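Local coordinates for Non-ribosomal peptide synthetase (Methanobrevibacter ruminantium, PDB 6VTJ), which pairs a peptidyl carrier domain with a Rossmann-type reductase domain that probably releases the tethered peptide by NAD(P)H-dependent reduction of its thioester, at residues A[218-223]-A[227-232]. Residues are numbered along the deposited sequence; the frame is centred on the assembly and turned at random.
With PNS (4'-phosphopantetheine), chain B.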
loop_
_atom_site.group_PDB
_atom_site.type_symbol
_atom_site.label_atom_id
_atom_site.label_comp_id
_atom_site.label_asym_id
_atom_site.label_seq_id
_atom_site.Cartn_x
_atom_site.Cartn_y
_atom_site.Cartn_z
ATOM N N ALA A 218 1.355 2.702 -10.575
ATOM C CA ALA A 218 0.701 3.899 -10.072
ATOM C C ALA A 218 -0.437 3.487 -9.160
ATOM O O ALA A 218 -1.251 2.632 -9.521
ATOM C CB ALA A 218 0.155 4.764 -11.209
ATOM N N ALA A 219 -0.494 4.115 -7.989
ATOM C CA ALA A 219 -1.466 3.849 -6.941
ATOM C C ALA A 219 -1.441 4.993 -5.941
ATOM O O ALA A 219 -0.393 5.603 -5.706
ATOM C CB ALA A 219 -1.167 2.546 -6.204
ATOM N N LEU A 220 -2.591 5.238 -5.316
ATOM C CA LEU A 220 -2.676 6.083 -4.127
ATOM C C LEU A 220 -2.751 5.140 -2.926
ATOM O O LEU A 220 -3.744 4.429 -2.761
ATOM C CB LEU A 220 -3.881 7.026 -4.231
ATOM C CG LEU A 220 -4.524 7.594 -2.968
ATOM C CD1 LEU A 220 -3.475 8.365 -2.224
ATOM C CD2 LEU A 220 -5.614 8.535 -3.370
ATOM N N VAL A 221 -1.678 5.083 -2.122
ATOM C CA VAL A 221 -1.569 4.065 -1.079
ATOM C C VAL A 221 -1.882 4.647 0.300
ATOM O O VAL A 221 -1.282 4.248 1.303
ATOM C CB VAL A 221 -0.181 3.375 -1.102
ATOM C CG1 VAL A 221 0.123 2.853 -2.498
ATOM C CG2 VAL A 221 0.954 4.291 -0.648
ATOM N N LYS A 222 -2.863 5.542 0.383
ATOM C CA LYS A 222 -3.369 5.967 1.687
ATOM C C LYS A 222 -4.369 4.945 2.230
ATOM O O LYS A 222 -5.298 4.541 1.524
ATOM C CB LYS A 222 -4.014 7.351 1.575
ATOM C CG LYS A 222 -2.985 8.451 1.347
ATOM C CD LYS A 222 -3.574 9.847 1.324
ATOM C CE LYS A 222 -2.447 10.849 1.532
ATOM N NZ LYS A 222 -2.903 12.254 1.385
ATOM N N HIS A 223 -4.181 4.519 3.482
ATOM C CA HIS A 223 -5.080 3.533 4.075
ATOM C C HIS A 223 -6.411 4.133 4.503
ATOM O O HIS A 223 -7.378 3.387 4.667
ATOM C CB HIS A 223 -4.429 2.867 5.292
ATOM N N ASP A 227 -12.326 11.090 0.747
ATOM C CA ASP A 227 -13.140 11.093 -0.468
ATOM C C ASP A 227 -12.830 9.906 -1.375
ATOM O O ASP A 227 -12.181 8.945 -0.954
ATOM C CB ASP A 227 -12.968 12.401 -1.241
ATOM C CG ASP A 227 -11.523 12.788 -1.435
ATOM O OD1 ASP A 227 -10.686 11.905 -1.732
ATOM O OD2 ASP A 227 -11.232 13.998 -1.321
ATOM N N ASP A 228 -13.279 9.961 -2.626
ATOM C CA ASP A 228 -13.234 8.792 -3.493
ATOM C C ASP A 228 -12.196 8.901 -4.603
ATOM O O ASP A 228 -12.254 8.141 -5.575
ATOM C CB ASP A 228 -14.624 8.519 -4.071
ATOM C CG ASP A 228 -15.536 7.862 -3.054
ATOM O OD1 ASP A 228 -15.080 7.692 -1.900
ATOM O OD2 ASP A 228 -16.682 7.500 -3.400
ATOM N N TYR A 229 -11.243 9.821 -4.483
ATOM C CA TYR A 229 -10.200 9.908 -5.494
ATOM C C TYR A 229 -9.363 8.632 -5.528
ATOM O O TYR A 229 -8.870 8.231 -6.599
ATOM C CB TYR A 229 -9.330 11.135 -5.226
ATOM C CG TYR A 229 -8.268 11.384 -6.269
ATOM C CD1 TYR A 229 -8.611 11.729 -7.571
ATOM C CD2 TYR A 229 -6.918 11.284 -5.948
ATOM C CE1 TYR A 229 -7.637 11.961 -8.538
ATOM C CE2 TYR A 229 -5.925 11.517 -6.903
ATOM C CZ TYR A 229 -6.287 11.854 -8.199
ATOM O OH TYR A 229 -5.293 12.083 -9.150
ATOM N N ILE A 230 -9.218 7.972 -4.371
ATOM C CA ILE A 230 -8.466 6.726 -4.294
ATOM C C ILE A 230 -9.022 5.709 -5.279
ATOM O O ILE A 230 -8.269 4.939 -5.886
ATOM C CB ILE A 230 -8.460 6.181 -2.852
ATOM C CG1 ILE A 230 -7.618 4.892 -2.782
ATOM C CG2 ILE A 230 -9.873 5.941 -2.351
ATOM C CD1 ILE A 230 -7.180 4.480 -1.368
ATOM N N PHE A 231 -10.345 5.703 -5.469
ATOM C CA PHE A 231 -10.949 4.800 -6.439
ATOM C C PHE A 231 -10.695 5.259 -7.870
ATOM O O PHE A 231 -10.693 4.432 -8.794
ATOM C CB PHE A 231 -12.455 4.676 -6.190
ATOM C CG PHE A 231 -12.810 3.978 -4.901
ATOM C CD1 PHE A 231 -12.666 2.604 -4.771
ATOM C CD2 PHE A 231 -13.317 4.695 -3.834
ATOM C CE1 PHE A 231 -13.009 1.960 -3.575
ATOM C CE2 PHE A 231 -13.656 4.067 -2.653
ATOM C CZ PHE A 231 -13.502 2.698 -2.521
ATOM N N ARG A 232 -10.502 6.563 -8.086
ATOM C CA ARG A 232 -10.193 7.023 -9.437
ATOM C C ARG A 232 -8.809 6.553 -9.862
ATOM O O ARG A 232 -8.620 6.104 -10.998
ATOM C CB ARG A 232 -10.263 8.553 -9.528
ATOM C CG ARG A 232 -11.645 9.153 -9.395
ATOM C CD ARG A 232 -12.315 9.267 -10.738
ATOM N NE ARG A 232 -11.670 10.262 -11.590
ATOM C CZ ARG A 232 -11.188 10.000 -12.805
ATOM N NH1 ARG A 232 -11.266 8.764 -13.309
ATOM N NH2 ARG A 232 -10.621 10.975 -13.515
HETATM O O23 PNS B . -4.150 12.323 4.007
HETATM P P24 PNS B . -3.301 12.268 5.191
HETATM O O26 PNS B . -2.031 12.935 5.120
HETATM O O27 PNS B . -2.898 10.791 5.300
HETATM C C28 PNS B . -2.374 10.238 6.471
HETATM C C29 PNS B . -2.372 8.719 6.457
HETATM C C30 PNS B . -1.707 8.241 7.717
HETATM C C31 PNS B . -3.802 8.208 6.455
HETATM C C32 PNS B . -1.564 8.226 5.239
HETATM O O33 PNS B . -0.362 8.942 5.183
HETATM C C34 PNS B . -1.316 6.727 5.248
HETATM O O35 PNS B . -2.251 5.997 5.150
HETATM N N36 PNS B . -0.065 6.282 5.362
HETATM C C37 PNS B . 0.343 4.915 5.332
HETATM C C38 PNS B . 0.622 4.388 3.944
HETATM C C39 PNS B . 1.317 3.067 3.973
HETATM O O40 PNS B . 2.167 2.824 4.761
HETATM N N41 PNS B . 0.930 2.223 3.073
#
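L220 meets I230 with the two side chains crossing at about a right angle: CD2 of L220 lies 3.5 Å from CA of I230, and CD2 also touches CD2 of the Y229 ring at 4.0 Å, approaching that ring obliquely. With chi1 at -178° and chi2 at 162°, the CG1 branch of I230 is extended, passing the O of L220 and setting CD1 3.5 Å from the O of K222. Helix 229-246 thus backs the loop that follows strand 213-216, and the backbone N of L220 hydrogen-bonds to OD1 of N234 on the same helix.

K222 can be followed outward along the phosphopantetheine. From CB, its extended chain brings CG to 4.1 Å from C32 of the phosphopantetheine arm, CD and CE alongside O23 and O27, and NZ to 2.9 Å from phosphate oxygen O23, a hydrogen bond. Replacing K222 with an alanine would probably leave O23 of the phosphate without this donor. The N of H223 donates a nearly straight bond (164°) to O35 of the arm. The loop therefore rests on the helix through L220 and the K222 carbonyl, while the K222 ammonium and H223 N hold the carrier's prosthetic group, consistent with docking it for reduction.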